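Local coordinates for protein purine nucleosidase, (IunH-1) (Sulfolobus solfataricus, PDB 3T8J) that belongs to the nucleoside hydrolase family and folds round a mainly parallel beta sheet flanked by helices, with a sodium ion bound in the model, at residues S122-L127 / D170-V175; H100-I105 / A128-L133; K142-M147 / A178-T183. All blocks are in the same frame, centred on the assembly; numbering follows the deposited sequence. Where two conformers were deposited one is given.

Interaction 1 of 3, residues S122-L127 / D170-V175. With NA (sodium ion), chain B.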
ATOM      1  N   SER A 122     -12.375  23.449   3.989  1.00 18.28           N
ATOM      2  CA  SER A 122     -11.175  23.114   4.753  1.00 18.48           C
ATOM      3  C   SER A 122     -11.010  21.602   4.874  1.00 17.96           C
ATOM      4  O   SER A 122     -11.910  20.830   4.450  1.00 17.28           O
ATOM      5  CB  SER A 122     -11.308  23.748   6.150  1.00 19.91           C
ATOM      6  OG  SER A 122     -11.681  25.134   6.041  1.00 20.64           O
ATOM      7  N   PRO A 123      -9.926  21.123   5.496  1.00 16.55           N
ATOM      8  CA  PRO A 123      -9.848  19.684   5.798  1.00 16.90           C
ATOM      9  C   PRO A 123     -11.102  19.179   6.558  1.00 16.47           C
ATOM     10  O   PRO A 123     -11.717  19.926   7.306  1.00 16.92           O
ATOM     11  CB  PRO A 123      -8.562  19.566   6.614  1.00 17.08           C
ATOM     12  CG  PRO A 123      -7.720  20.712   6.126  1.00 17.21           C
ATOM     13  CD  PRO A 123      -8.714  21.821   5.951  1.00 16.43           C
ATOM     14  N   LEU A 124     -11.478  17.918   6.349  1.00 16.47           N
ATOM     15  CA  LEU A 124     -12.801  17.432   6.720  1.00 17.10           C
ATOM     16  C   LEU A 124     -12.914  16.771   8.118  1.00 16.49           C
ATOM     17  O   LEU A 124     -13.913  16.127   8.474  1.00 16.97           O
ATOM     18  CB  LEU A 124     -13.302  16.502   5.604  1.00 17.05           C
ATOM     19  CG  LEU A 124     -13.647  17.196   4.274  1.00 18.70           C
ATOM     20  CD1 LEU A 124     -13.784  16.179   3.106  1.00 19.22           C
ATOM     21  CD2 LEU A 124     -14.935  17.990   4.350  1.00 20.17           C
ATOM     22  N   THR A 125     -11.899  16.983   8.944  1.00 16.24           N
ATOM     23  CA  THR A 125     -11.795  16.320  10.239  1.00 16.51           C
ATOM     24  C   THR A 125     -13.010  16.546  11.158  1.00 16.94           C
ATOM     25  O   THR A 125     -13.455  15.607  11.807  1.00 17.89           O
ATOM     26  CB  THR A 125     -10.458  16.715  10.941  1.00 16.73           C
ATOM     27  OG1 THR A 125      -9.399  16.659   9.976  1.00 16.36           O
ATOM     28  CG2 THR A 125     -10.179  15.755  12.090  1.00 17.88           C
ATOM     29  N   ASN A 126     -13.510  17.780  11.265  1.00 17.38           N
ATOM     30  CA  ASN A 126     -14.635  18.048  12.175  1.00 17.51           C
ATOM     31  C   ASN A 126     -15.914  17.372  11.708  1.00 17.47           C
ATOM     32  O   ASN A 126     -16.667  16.845  12.529  1.00 19.07           O
ATOM     33  CB  ASN A 126     -14.899  19.545  12.339  1.00 18.37           C
ATOM     34  CG  ASN A 126     -13.823  20.245  13.116  1.00 19.39           C
ATOM     35  OD1 ASN A 126     -13.209  19.657  13.983  1.00 20.73           O
ATOM     36  ND2 ASN A 126     -13.611  21.532  12.813  1.00 20.45           N
ATOM     37  N   LEU A 127     -16.176  17.423  10.392  1.00 16.99           N
ATOM     38  CA  LEU A 127     -17.408  16.777   9.872  1.00 17.69           C
ATOM     39  C   LEU A 127     -17.313  15.274  10.046  1.00 18.12           C
ATOM     40  O   LEU A 127     -18.332  14.616  10.354  1.00 18.51           O
ATOM     41  CB  LEU A 127     -17.684  17.184   8.423  1.00 17.34           C
ATOM     42  CG  LEU A 127     -18.967  16.639   7.784  1.00 18.15           C
ATOM     43  CD1 LEU A 127     -20.178  17.157   8.533  1.00 18.78           C
ATOM     44  CD2 LEU A 127     -19.036  17.063   6.313  1.00 20.00           C
ATOM     45  N   ASP A 170      -8.225  10.438   5.620  1.00 17.00           N
ATOM     46  CA  ASP A 170      -9.097   9.508   6.360  1.00 18.09           C
ATOM     47  C   ASP A 170     -10.441  10.166   6.639  1.00 17.52           C
ATOM     48  O   ASP A 170     -11.510   9.584   6.398  1.00 17.80           O
ATOM     49  CB  ASP A 170      -8.360   9.071   7.627  1.00 18.40           C
ATOM     50  CG  ASP A 170      -7.063   8.382   7.277  1.00 20.00           C
ATOM     51  OD1 ASP A 170      -7.108   7.269   6.735  1.00 21.30           O
ATOM     52  OD2 ASP A 170      -5.978   8.994   7.455  1.00 19.86           O
ATOM     53  N   ALA A 171     -10.414  11.397   7.141  1.00 17.35           N
ATOM     54  CA  ALA A 171     -11.636  12.169   7.333  1.00 16.83           C
ATOM     55  C   ALA A 171     -12.398  12.316   6.005  1.00 17.37           C
ATOM     56  O   ALA A 171     -13.631  12.173   5.981  1.00 17.10           O
ATOM     57  CB  ALA A 171     -11.332  13.577   7.961  1.00 17.74           C
ATOM     58  N   ALA A 172     -11.695  12.599   4.912  1.00 17.19           N
ATOM     59  CA  ALA A 172     -12.340  12.761   3.599  1.00 16.92           C
ATOM     60  C   ALA A 172     -13.011  11.470   3.189  1.00 17.83           C
ATOM     61  O   ALA A 172     -14.122  11.490   2.681  1.00 18.20           O
ATOM     62  CB  ALA A 172     -11.321  13.212   2.529  1.00 17.89           C
ATOM     63  N   LYS A 173     -12.318  10.358   3.376  1.00 17.95           N
ATOM     64  CA  LYS A 173     -12.885   9.052   2.977  1.00 18.44           C
ATOM     65  C   LYS A 173     -14.160   8.791   3.763  1.00 18.77           C
ATOM     66  O   LYS A 173     -15.189   8.339   3.187  1.00 19.42           O
ATOM     67  CB  LYS A 173     -11.866   7.926   3.193  1.00 19.23           C
ATOM     68  CG  LYS A 173     -12.287   6.579   2.590  1.00 23.49           C
ATOM     69  CD  LYS A 173     -11.059   5.625   2.474  1.00 27.74           C
ATOM     70  CE  LYS A 173     -11.218   4.529   1.443  1.00 31.81           C
ATOM     71  NZ  LYS A 173     -11.062   4.932   0.002  1.00 34.18           N
ATOM     72  N   ILE A 174     -14.152   9.064   5.065  1.00 18.55           N
ATOM     73  CA  ILE A 174     -15.362   8.907   5.895  1.00 18.77           C
ATOM     74  C   ILE A 174     -16.520   9.764   5.364  1.00 19.38           C
ATOM     75  O   ILE A 174     -17.649   9.286   5.203  1.00 19.68           O
ATOM     76  CB  ILE A 174     -15.050   9.260   7.377  1.00 19.17           C
ATOM     77  CG1 ILE A 174     -14.154   8.181   7.969  1.00 19.43           C
ATOM     78  CG2 ILE A 174     -16.349   9.413   8.204  1.00 20.26           C
ATOM     79  CD1 ILE A 174     -13.448   8.665   9.284  1.00 20.94           C
ATOM     80  N   VAL A 175     -16.260  11.008   5.020  1.00 18.83           N
ATOM     81  CA  VAL A 175     -17.293  11.931   4.566  1.00 18.67           C
ATOM     82  C   VAL A 175     -17.875  11.481   3.209  1.00 19.97           C
ATOM     83  O   VAL A 175     -19.097  11.502   3.026  1.00 21.19           O
ATOM     84  CB  VAL A 175     -16.738  13.371   4.525  1.00 18.83           C
ATOM     85  CG1 VAL A 175     -17.623  14.305   3.708  1.00 19.82           C
ATOM     86  CG2 VAL A 175     -16.598  13.867   5.967  1.00 18.75           C
TER
HETATM   87 NA    NA B 401     -10.551  26.583   4.382  1.00 24.44          NA
HETATM   88  O   HOH W   1      -8.999  27.735   3.037  1.00 21.68           O
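Ala171 sets its CB against the backbone where helix 125-133 begins, 3.6 Å from Leu124 C and as near to Thr125 N. Leu124, the N-cap residue of that helix, has CG beside its own backbone N (chi1 -70°), and with chi2 extended CD1 comes to rest 3.7 Å from Ala172 CA, beside Ala171 on the same turn. The small Ala171 and Ala172 side chains let the helix start come close: the CA atoms of Thr125 and Ala171 are 5.1 Å apart. Nearby, Leu127 reaches in from the flank with CG anti to the backbone N (chi1 -177°), and its CD2 meets both methyls of Val175, 4.0 Å from CG2, the two side chains crossing at about a right angle. No hydrogen bond joins the segments, and every touching residue is buried. The Thr125 hydroxyl turns to Asp168 and Glu35. At the loop end, Ser122 OG binds the sodium ion at 2.5 Å, in a site completed by Asp9, Asp14, Ile121 and a water. The contact thus joins the loop after strand 116-120 and the first turn of helix 125-133 to helix 169-177, while helix 163-167 touches Leu124 and Ala172 through Ile165.

Interaction 2 of 3, residues H100-I105 / A128-L133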
ATOM      1  N   HIS A 100     -16.343  21.445  21.660  1.00 24.64           N
ATOM      2  CA  HIS A 100     -15.689  20.968  20.458  1.00 23.50           C
ATOM      3  C   HIS A 100     -16.612  21.147  19.259  1.00 22.60           C
ATOM      4  O   HIS A 100     -17.797  20.850  19.344  1.00 23.60           O
ATOM      5  CB  HIS A 100     -15.324  19.469  20.599  1.00 24.06           C
ATOM      6  CG  HIS A 100     -14.341  18.966  19.589  1.00 24.52           C
ATOM      7  ND1 HIS A 100     -14.643  18.804  18.251  1.00 21.55           N
ATOM      8  CD2 HIS A 100     -13.065  18.536  19.732  1.00 24.62           C
ATOM      9  CE1 HIS A 100     -13.587  18.320  17.618  1.00 24.83           C
ATOM     10  NE2 HIS A 100     -12.605  18.173  18.494  1.00 23.81           N
ATOM     11  N   ALA A 101     -16.063  21.629  18.149  1.00 21.87           N
ATOM     12  CA  ALA A 101     -16.796  21.762  16.900  1.00 20.28           C
ATOM     13  C   ALA A 101     -17.633  20.527  16.541  1.00 20.28           C
ATOM     14  O   ALA A 101     -18.740  20.686  16.058  1.00 20.42           O
ATOM     15  CB  ALA A 101     -15.854  22.063  15.742  1.00 20.18           C
ATOM     16  N   ALA A 102     -17.097  19.328  16.727  1.00 20.29           N
ATOM     17  CA  ALA A 102     -17.877  18.114  16.313  1.00 20.61           C
ATOM     18  C   ALA A 102     -19.187  17.984  17.086  1.00 22.13           C
ATOM     19  O   ALA A 102     -20.234  17.616  16.508  1.00 22.66           O
ATOM     20  CB  ALA A 102     -17.024  16.857  16.467  1.00 21.19           C
ATOM     21  N   LEU A 103     -19.174  18.306  18.376  1.00 22.40           N
ATOM     22  CA  LEU A 103     -20.363  18.305  19.196  1.00 23.10           C
ATOM     23  C   LEU A 103     -21.331  19.442  18.825  1.00 23.10           C
ATOM     24  O   LEU A 103     -22.569  19.250  18.795  1.00 24.03           O
ATOM     25  CB  LEU A 103     -19.999  18.291  20.688  1.00 25.07           C
ATOM     26  CG  LEU A 103     -19.046  17.157  21.110  1.00 28.25           C
ATOM     27  CD1 LEU A 103     -18.678  17.297  22.595  1.00 33.83           C
ATOM     28  CD2 LEU A 103     -19.626  15.772  20.816  1.00 33.54           C
ATOM     29  N   ALA A 104     -20.791  20.620  18.498  1.00 21.94           N
ATOM     30  CA  ALA A 104     -21.610  21.732  18.019  1.00 22.20           C
ATOM     31  C   ALA A 104     -22.318  21.403  16.704  1.00 22.35           C
ATOM     32  O   ALA A 104     -23.482  21.743  16.510  1.00 23.07           O
ATOM     33  CB  ALA A 104     -20.764  23.007  17.865  1.00 22.79           C
ATOM     34  N   ILE A 105     -21.620  20.740  15.794  1.00 21.03           N
ATOM     35  CA  ILE A 105     -22.230  20.308  14.509  1.00 20.51           C
ATOM     36  C   ILE A 105     -23.427  19.389  14.757  1.00 21.34           C
ATOM     37  O   ILE A 105     -24.473  19.575  14.145  1.00 21.73           O
ATOM     38  CB  ILE A 105     -21.182  19.636  13.592  1.00 19.92           C
ATOM     39  CG1 ILE A 105     -20.133  20.655  13.133  1.00 20.47           C
ATOM     40  CG2 ILE A 105     -21.858  18.966  12.362  1.00 20.87           C
ATOM     41  CD1 ILE A 105     -18.837  20.009  12.593  1.00 21.39           C
ATOM     42  N   ALA A 128     -16.148  14.677   9.803  1.00 17.62           N
ATOM     43  CA  ALA A 128     -15.958  13.253  10.024  1.00 17.37           C
ATOM     44  C   ALA A 128     -16.191  12.870  11.476  1.00 18.15           C
ATOM     45  O   ALA A 128     -16.881  11.885  11.742  1.00 19.41           O
ATOM     46  CB  ALA A 128     -14.555  12.793   9.562  1.00 17.23           C
ATOM     47  N   LEU A 129     -15.612  13.610  12.421  1.00 18.44           N
ATOM     48  CA  LEU A 129     -15.795  13.312  13.840  0.50 19.44           C
ATOM     49  C   LEU A 129     -17.275  13.435  14.259  1.00 19.80           C
ATOM     50  O   LEU A 129     -17.774  12.593  14.997  1.00 21.19           O
ATOM     51  CB  LEU A 129     -14.869  14.186  14.708  0.50 20.43           C
ATOM     52  CG  LEU A 129     -14.698  13.751  16.166  0.50 22.60           C
ATOM     53  CD1 LEU A 129     -14.474  12.252  16.309  0.50 25.60           C
ATOM     54  CD2 LEU A 129     -13.542  14.520  16.801  0.50 24.80           C
ATOM     55  N   ALA A 130     -17.975  14.467  13.768  1.00 18.98           N
ATOM     56  CA  ALA A 130     -19.392  14.619  14.052  1.00 19.08           C
ATOM     57  C   ALA A 130     -20.171  13.399  13.531  1.00 19.94           C
ATOM     58  O   ALA A 130     -21.042  12.854  14.236  1.00 20.36           O
ATOM     59  CB  ALA A 130     -19.927  15.930  13.427  1.00 19.54           C
ATOM     60  N   TYR A 131     -19.888  12.980  12.296  1.00 19.08           N
ATOM     61  CA  TYR A 131     -20.563  11.788  11.702  1.00 20.04           C
ATOM     62  C   TYR A 131     -20.302  10.541  12.547  1.00 21.34           C
ATOM     63  O   TYR A 131     -21.220   9.758  12.794  1.00 23.05           O
ATOM     64  CB  TYR A 131     -20.120  11.554  10.246  1.00 20.06           C
ATOM     65  CG  TYR A 131     -20.570  10.223   9.716  1.00 21.13           C
ATOM     66  CD1 TYR A 131     -21.879  10.046   9.342  1.00 21.83           C
ATOM     67  CD2 TYR A 131     -19.712   9.134   9.694  1.00 21.16           C
ATOM     68  CE1 TYR A 131     -22.322   8.796   8.918  1.00 23.64           C
ATOM     69  CE2 TYR A 131     -20.132   7.898   9.270  1.00 23.44           C
ATOM     70  CZ  TYR A 131     -21.436   7.741   8.880  1.00 25.52           C
ATOM     71  OH  TYR A 131     -21.920   6.492   8.458  1.00 27.10           O
ATOM     72  N   LEU A 132     -19.044  10.329  12.935  1.00 22.26           N
ATOM     73  CA  LEU A 132     -18.660   9.146  13.698  1.00 24.42           C
ATOM     74  C   LEU A 132     -19.425   9.060  15.027  1.00 25.41           C
ATOM     75  O   LEU A 132     -19.835   7.949  15.450  1.00 27.08           O
ATOM     76  CB  LEU A 132     -17.139   9.109  13.947  1.00 24.75           C
ATOM     77  CG  LEU A 132     -16.267   8.860  12.710  1.00 25.51           C
ATOM     78  CD1 LEU A 132     -14.793   9.220  13.045  1.00 26.52           C
ATOM     79  CD2 LEU A 132     -16.410   7.433  12.246  1.00 28.51           C
ATOM     80  N   LEU A 133     -19.649  10.207  15.672  1.00 25.36           N
ATOM     81  CA  LEU A 133     -20.408  10.259  16.920  1.00 26.32           C
ATOM     82  C   LEU A 133     -21.929  10.145  16.722  1.00 26.63           C
ATOM     83  O   LEU A 133     -22.622   9.649  17.622  1.00 30.03           O
ATOM     84  CB  LEU A 133     -20.076  11.530  17.673  1.00 26.97           C
ATOM     85  CG  LEU A 133     -18.657  11.494  18.215  1.00 29.49           C
ATOM     86  CD1 LEU A 133     -18.151  12.892  18.486  1.00 32.89           C
ATOM     87  CD2 LEU A 133     -18.585  10.618  19.474  1.00 31.79           C
TER
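Helix-helix packing on one flank of the central sheet brings Ala102 of helix 101-111 against Leu129 and Ala130 of helix 125-133. The axes of the two short helical segments approach to 8.2 Å at a signed crossing angle of -60°, and the CA atoms of Ala102 and Ala130 lie 4.4 Å apart, a closeness that two alanines at the crossing permit. Ala130 CB sits 3.5 Å from the backbone Ala102 O and also meets Ile105, whose CG2 is 3.8 Å away. From the other helix, Ala102 CB touches Leu129 CB at 3.9 Å. Further out, Leu103 leaves its helix pointing away from the partner, yet its branch end swings back to place CD2 4.0 Å from Leu133 CD1. This margin continues into a subunit interface: Leu103 packs on Leu103 of the second subunit, while His100 meets Leu133 of that subunit. Within the chain, the His100 and Leu129 side chains cross at about a right angle; in the Leu129 conformer given, CD2 comes obliquely to the ring, 3.9 Å from His100 CE1. The ring also caps its own helix: CG is anti to the backbone N (chi1 -165°), and ND1 accepts from Ala102 N at 2.9 Å, the donor lying in the ring plane and the N-H...ND1 angle nearly straight at 166°.

Interaction 3 of 3, residues K142-M147 / A178-T183; sequences KKVWVM and AGFDIT
Lys143 divides its ammonium group between two side chains, Asp181 just before the adjacent strand and Thr183 within it. Its chain bends at chi2 (71°) and is otherwise extended, which carries CD and CE obliquely across Asp181 and Thr183 and brings NZ 2.8 Å from Asp181 OD1. In this salt bridge NZ meets OD1 from above the carboxylate plane, 49° out of it. The second hydrogen bond runs from NZ to Thr183 OG1, also 2.8 Å, and that hydroxyl is further bonded to Glu290. Trp145 and Thr183 form a parallel bridge and point the same way, side by side, with indole CE3 3.9 Å from Thr183 CB; Lys143 CG covers one face of the indole near its rim. Trp145 NE1 itself turns to Glu117 on strand 116-120. Val144 and Ile182, the other bridged pair, project from the opposite face of the sheet. There the Val144 and Phe180 side chains cross obliquely, Val144 CG2 lying 3.7 Å from Phe180 CD1, and Val146 CG2 meets Ile182 CG2. Leu127 of helix 125-133 touches both Val144 and Phe180, so a helix packs on this face. The backbones are laced in parallel: Val144 N donates to Asp181 O at 2.9 Å, Thr183 N to Val144 O, and Val146 N to Thr183 O at 2.9 Å. Gly179, with positive phi, follows helix 169-177 and leads the chain into strand 182-185, completing a beta-alpha-beta connection from strand 141-147. The contact therefore sets polar and charged groups on the Trp145/Thr183 side and apolar side chains on the Val144/Ile182 face. One ammonium bridges two residues, and the Asp181 carboxylate would be expected to favour its protonated form, while the valine and phenylalanine side chains pack against helix 125-133.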
ATOM      1  N   LYS A 142     -28.794  19.090   5.062  1.00 24.96           N
ATOM      2  CA  LYS A 142     -29.384  19.149   3.729  1.00 26.62           C
ATOM      3  C   LYS A 142     -28.355  19.005   2.607  1.00 26.01           C
ATOM      4  O   LYS A 142     -28.590  18.356   1.587  1.00 26.74           O
ATOM      5  CB  LYS A 142     -30.139  20.496   3.590  1.00 27.70           C
ATOM      6  CG  LYS A 142     -30.761  20.753   2.253  1.00 33.78           C
ATOM      7  CD  LYS A 142     -31.578  22.029   2.255  1.00 38.15           C
ATOM      8  CE  LYS A 142     -32.216  22.260   0.899  1.00 43.66           C
ATOM      9  NZ  LYS A 142     -33.289  23.270   0.966  1.00 47.92           N
ATOM     10  N   LYS A 143     -27.193  19.633   2.781  1.00 24.20           N
ATOM     11  CA  LYS A 143     -26.236  19.778   1.712  1.00 23.68           C
ATOM     12  C   LYS A 143     -24.839  20.021   2.299  1.00 22.33           C
ATOM     13  O   LYS A 143     -24.725  20.750   3.271  1.00 22.46           O
ATOM     14  CB  LYS A 143     -26.628  20.970   0.837  1.00 25.87           C
ATOM     15  CG  LYS A 143     -25.862  21.113  -0.425  1.00 27.63           C
ATOM     16  CD  LYS A 143     -26.222  20.021  -1.430  1.00 29.52           C
ATOM     17  CE  LYS A 143     -25.312  20.118  -2.604  1.00 30.69           C
ATOM     18  NZ  LYS A 143     -25.770  19.218  -3.707  1.00 30.64           N
ATOM     19  N   VAL A 144     -23.834  19.377   1.704  1.00 20.41           N
ATOM     20  CA  VAL A 144     -22.407  19.652   1.994  1.00 20.13           C
ATOM     21  C   VAL A 144     -21.794  20.201   0.717  1.00 21.01           C
ATOM     22  O   VAL A 144     -21.783  19.532  -0.329  1.00 22.42           O
ATOM     23  CB  VAL A 144     -21.675  18.403   2.479  1.00 19.49           C
ATOM     24  CG1 VAL A 144     -20.229  18.742   2.867  1.00 20.11           C
ATOM     25  CG2 VAL A 144     -22.423  17.804   3.682  1.00 22.00           C
ATOM     26  N   TRP A 145     -21.223  21.409   0.827  1.00 20.72           N
ATOM     27  CA  TRP A 145     -20.518  22.084  -0.261  1.00 20.73           C
ATOM     28  C   TRP A 145     -19.019  21.969   0.021  1.00 19.80           C
ATOM     29  O   TRP A 145     -18.544  22.542   0.984  1.00 20.79           O
ATOM     30  CB  TRP A 145     -20.943  23.550  -0.315  1.00 20.95           C
ATOM     31  CG  TRP A 145     -22.428  23.797  -0.483  1.00 22.32           C
ATOM     32  CD1 TRP A 145     -23.352  24.068   0.506  1.00 23.72           C
ATOM     33  CD2 TRP A 145     -23.154  23.845  -1.718  1.00 23.47           C
ATOM     34  NE1 TRP A 145     -24.591  24.275  -0.051  1.00 24.03           N
ATOM     35  CE2 TRP A 145     -24.502  24.125  -1.411  1.00 25.01           C
ATOM     36  CE3 TRP A 145     -22.796  23.653  -3.059  1.00 25.34           C
ATOM     37  CZ2 TRP A 145     -25.469  24.228  -2.393  1.00 26.44           C
ATOM     38  CZ3 TRP A 145     -23.773  23.761  -4.033  1.00 27.53           C
ATOM     39  CH2 TRP A 145     -25.095  24.030  -3.689  1.00 27.81           C
ATOM     40  N   VAL A 146     -18.331  21.176  -0.775  1.00 19.72           N
ATOM     41  CA  VAL A 146     -16.925  20.822  -0.523  1.00 19.77           C
ATOM     42  C   VAL A 146     -16.006  21.545  -1.498  1.00 21.01           C
ATOM     43  O   VAL A 146     -16.171  21.431  -2.720  1.00 22.21           O
ATOM     44  CB  VAL A 146     -16.704  19.305  -0.675  1.00 19.05           C
ATOM     45  CG1 VAL A 146     -15.205  18.946  -0.548  1.00 20.03           C
ATOM     46  CG2 VAL A 146     -17.504  18.512   0.367  1.00 19.48           C
ATOM     47  N   MET A 147     -15.056  22.311  -0.962  1.00 20.06           N
ATOM     48  CA  MET A 147     -13.919  22.752  -1.774  1.00 20.01           C
ATOM     49  C   MET A 147     -12.864  21.668  -1.547  1.00 20.03           C
ATOM     50  O   MET A 147     -12.384  21.476  -0.403  1.00 19.40           O
ATOM     51  CB  MET A 147     -13.362  24.107  -1.344  1.00 20.84           C
ATOM     52  CG  MET A 147     -12.349  24.688  -2.327  1.00 21.54           C
ATOM     53  SD  MET A 147     -10.724  23.866  -2.203  1.00 22.78           S
ATOM     54  CE  MET A 147     -10.350  23.598  -3.941  1.00 24.53           C
ATOM     55  N   ALA A 178     -20.169   8.337   3.637  1.00 22.89           N
ATOM     56  CA  ALA A 178     -21.258   8.418   4.634  1.00 23.02           C
ATOM     57  C   ALA A 178     -22.667   8.481   4.035  1.00 23.52           C
ATOM     58  O   ALA A 178     -23.631   8.051   4.683  1.00 26.20           O
ATOM     59  CB  ALA A 178     -21.053   9.614   5.560  1.00 23.85           C
ATOM     60  N   GLY A 179     -22.792   9.080   2.855  1.00 23.05           N
ATOM     61  CA  GLY A 179     -24.097   9.302   2.185  1.00 23.91           C
ATOM     62  C   GLY A 179     -24.629  10.729   2.197  1.00 24.11           C
ATOM     63  O   GLY A 179     -25.803  10.959   1.963  1.00 26.11           O
ATOM     64  N   PHE A 180     -23.770  11.721   2.472  1.00 22.67           N
ATOM     65  CA  PHE A 180     -24.171  13.115   2.396  1.00 23.12           C
ATOM     66  C   PHE A 180     -24.475  13.515   0.943  1.00 23.55           C
ATOM     67  O   PHE A 180     -23.918  12.932  -0.000  1.00 25.05           O
ATOM     68  CB  PHE A 180     -22.995  14.010   2.844  1.00 22.59           C
ATOM     69  CG  PHE A 180     -22.656  13.954   4.333  1.00 21.48           C
ATOM     70  CD1 PHE A 180     -23.454  14.619   5.256  1.00 20.74           C
ATOM     71  CD2 PHE A 180     -21.508  13.303   4.789  1.00 22.58           C
ATOM     72  CE1 PHE A 180     -23.147  14.576   6.596  1.00 21.17           C
ATOM     73  CE2 PHE A 180     -21.194  13.295   6.146  1.00 22.56           C
ATOM     74  CZ  PHE A 180     -22.005  13.928   7.039  1.00 21.65           C
ATOM     75  N   ASP A 181     -25.279  14.560   0.765  1.00 24.28           N
ATOM     76  CA  ASP A 181     -25.524  15.189  -0.534  1.00 23.70           C
ATOM     77  C   ASP A 181     -24.386  16.182  -0.766  1.00 23.63           C
ATOM     78  O   ASP A 181     -24.426  17.260  -0.192  1.00 22.64           O
ATOM     79  CB  ASP A 181     -26.889  15.883  -0.520  1.00 25.42           C
ATOM     80  CG  ASP A 181     -27.270  16.498  -1.857  1.00 27.03           C
ATOM     81  OD1 ASP A 181     -26.390  16.620  -2.740  1.00 28.93           O
ATOM     82  OD2 ASP A 181     -28.471  16.882  -2.037  1.00 30.50           O
ATOM     83  N   ILE A 182     -23.408  15.790  -1.573  1.00 21.85           N
ATOM     84  CA  ILE A 182     -22.156  16.540  -1.778  1.00 21.28           C
ATOM     85  C   ILE A 182     -22.103  17.144  -3.162  1.00 22.34           C
ATOM     86  O   ILE A 182     -22.322  16.432  -4.162  1.00 23.22           O
ATOM     87  CB  ILE A 182     -20.935  15.609  -1.626  1.00 20.18           C
ATOM     88  CG1 ILE A 182     -20.778  15.140  -0.183  1.00 20.90           C
ATOM     89  CG2 ILE A 182     -19.638  16.311  -2.114  1.00 20.18           C
ATOM     90  CD1 ILE A 182     -19.759  13.992  -0.007  1.00 22.43           C
ATOM     91  N   THR A 183     -21.774  18.442  -3.229  1.00 22.20           N
ATOM     92  CA  THR A 183     -21.340  19.090  -4.454  1.00 23.11           C
ATOM     93  C   THR A 183     -19.897  19.553  -4.191  1.00 22.35           C
ATOM     94  O   THR A 183     -19.647  20.202  -3.194  1.00 22.85           O
ATOM     95  CB  THR A 183     -22.261  20.258  -4.883  1.00 24.34           C
ATOM     96  OG1 THR A 183     -23.535  19.719  -5.294  1.00 26.97           O
ATOM     97  CG2 THR A 183     -21.644  21.022  -6.047  1.00 26.03           C
TER

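Overall arrangement
Interactions 1 and 2 share helix 125-133, whose start packs on helix 169-177 and whose later turns cross helix 101-111; Ala171 CB lies 3.7 Å from Ala128 CB where the two meet. Interaction 1 is buried throughout and begins beside the sodium site, whereas interaction 2 is partly buried and opens onto the second subunit. Both are apolar across their segments. Interaction 3 lies in the sheet beneath and is largely buried, with its charged end at the surface; it alone of the three has hydrogen bonds and a salt bridge between its segments. Helix 169-177 of interaction 1 leads into strand 182-185, Val175 O packing on Phe180 CD2, and Tyr131 of segment 128-133 reaches Ala178.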